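Local coordinates for protein putative zinc protease (PDB 3IH6) that probably acts as a zinc-dependent metalloendopeptidase of the M16 family, this chain being a fragment that includes part of an inactive M16 peptidase domain, at residues Trp155-Phe158 with Phe159-Arg162. Numbering follows the deposited sequence.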
# COMPACT_ATOMS: atom_id res chain seq x y z
N TRP E 155 -24.57 -5.55 -9.72
CA TRP E 155 -23.36 -4.78 -10.04
C TRP E 155 -23.58 -3.28 -9.83
O TRP E 155 -22.64 -2.56 -9.52
CB TRP E 155 -22.94 -5.02 -11.48
CG TRP E 155 -23.85 -4.42 -12.47
CD1 TRP E 155 -24.92 -5.03 -13.06
CD2 TRP E 155 -23.80 -3.08 -13.01
NE1 TRP E 155 -25.55 -4.16 -13.93
CE2 TRP E 155 -24.89 -2.96 -13.92
CE3 TRP E 155 -22.95 -1.98 -12.81
CZ2 TRP E 155 -25.13 -1.78 -14.64
CZ3 TRP E 155 -23.20 -0.80 -13.52
CH2 TRP E 155 -24.28 -0.71 -14.43
N ARG E 156 -24.82 -2.83 -10.02
CA ARG E 156 -25.19 -1.43 -9.79
C ARG E 156 -24.85 -0.91 -8.39
O ARG E 156 -24.52 0.27 -8.25
CB ARG E 156 -26.68 -1.18 -10.09
CG ARG E 156 -27.08 -1.27 -11.58
CD ARG E 156 -28.60 -1.29 -11.73
NE ARG E 156 -29.21 -1.72 -10.47
CZ ARG E 156 -30.29 -1.19 -9.92
NH1 ARG E 156 -30.72 -1.66 -8.74
NH2 ARG E 156 -30.93 -0.20 -10.54
N LEU E 157 -24.91 -1.77 -7.38
CA LEU E 157 -24.61 -1.35 -6.00
C LEU E 157 -23.33 -0.50 -5.78
O LEU E 157 -23.34 0.47 -4.98
CB LEU E 157 -24.68 -2.55 -5.03
CG LEU E 157 -26.08 -3.18 -4.91
CD1 LEU E 157 -26.00 -4.50 -4.15
CD2 LEU E 157 -27.00 -2.21 -4.20
N PHE E 158 -22.22 -0.84 -6.44
CA PHE E 158 -20.99 -0.03 -6.32
C PHE E 158 -21.28 1.45 -6.50
O PHE E 158 -20.84 2.29 -5.70
CB PHE E 158 -19.88 -0.48 -7.28
CG PHE E 158 -18.64 0.36 -7.19
CD1 PHE E 158 -17.92 0.43 -6.00
CD2 PHE E 158 -18.22 1.12 -8.25
CE1 PHE E 158 -16.80 1.23 -5.89
CE2 PHE E 158 -17.08 1.93 -8.14
CZ PHE E 158 -16.38 1.97 -6.96
N PHE E 159 -22.09 1.78 -7.51
CA PHE E 159 -22.46 3.16 -7.75
C PHE E 159 -23.66 3.63 -6.97
O PHE E 159 -23.72 4.79 -6.55
CB PHE E 159 -22.67 3.40 -9.25
CG PHE E 159 -21.45 3.18 -10.04
CD1 PHE E 159 -20.43 4.14 -10.05
CD2 PHE E 159 -21.27 2.00 -10.74
CE1 PHE E 159 -19.27 3.92 -10.79
CE2 PHE E 159 -20.12 1.79 -11.47
CZ PHE E 159 -19.13 2.76 -11.48
N LEU E 160 -24.62 2.73 -6.78
CA LEU E 160 -25.87 3.09 -6.13
C LEU E 160 -25.65 3.41 -4.65
O LEU E 160 -26.24 4.38 -4.16
CB LEU E 160 -26.95 2.02 -6.32
CG LEU E 160 -28.31 2.17 -5.59
CD1 LEU E 160 -29.09 3.44 -5.96
CD2 LEU E 160 -29.17 0.91 -5.82
N GLN E 161 -24.78 2.62 -3.98
CA GLN E 161 -24.50 2.82 -2.56
C GLN E 161 -23.91 4.21 -2.38
O GLN E 161 -24.32 4.95 -1.49
CB GLN E 161 -23.56 1.73 -1.95
CG GLN E 161 -24.06 0.24 -1.88
CD GLN E 161 -25.41 0.02 -1.19
OE1 GLN E 161 -26.29 0.87 -1.22
NE2 GLN E 161 -25.58 -1.17 -0.58
N ARG E 162 -22.99 4.58 -3.27
CA ARG E 162 -22.43 5.93 -3.30
C ARG E 162 -23.52 6.99 -3.41
O ARG E 162 -23.50 7.98 -2.66
CB ARG E 162 -21.43 6.08 -4.47
CG ARG E 162 -20.46 7.25 -4.33
CD ARG E 162 -20.97 8.49 -5.01
NE ARG E 162 -20.98 8.28 -6.45
CZ ARG E 162 -20.39 9.09 -7.32
NH1 ARG E 162 -20.45 8.81 -8.62
NH2 ARG E 162 -19.78 10.19 -6.90
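Phe-158 and Phe-159 meet in a T-shaped (edge-to-face) aromatic pair near the N-terminal end of helix 157-167, a local contact in which ring packing and i to i+4 backbone hydrogen bonds come together. The edge of Phe-158 is turned to the face of Phe-159, with CD2 of Phe-158 standing over the centre of the ring, 3.7 Å from CZ of Phe-159. The planes are inclined at 71° and the centroids lie 5.0 Å apart. The first torsions of these adjacent residues differ and turn the two rings toward each other here: Phe-158 places CG opposite its backbone N (chi1 179°), whereas Phe-159 turns CG back beside the N (chi1 -62°). Trp-155 adds a looser apolar contact, its CZ3 lying 4.4 Å from CD2 of Phe-159.

Backbone hydrogen bonds hold the turn from which the rings project. The carbonyl O of Arg-156 accepts the N-H of Leu-160 at 2.9 Å and, weakly, that of Phe-159, while the N of Gln-161 donates to the O of Leu-157 at 2.8 Å in a nearly straight bond. Away from the rings, Leu-157 and Gln-161 run side by side; a bend at chi2 helps bring the amide of Gln-161 alongside the leucine, with NE2 4.0 Å from CD2 of Leu-157. CD2 of Leu-160 reaches that same methyl at 4.1 Å. Arg-156 runs alongside Leu-160, its NH1 held by a salt bridge to Asp-154.

The turn packs between several elements: Leu-157 and Phe-158 touch helix 139-152, Phe-158 also stacks on Trp-132 of helix 118-136, and Gln-161 reaches helix 39-52. Phe-159 packs on Leu-26 and Leu-160 on Tyr-191, both of a second subunit, at the ends of its strands 26-32 and 187-191.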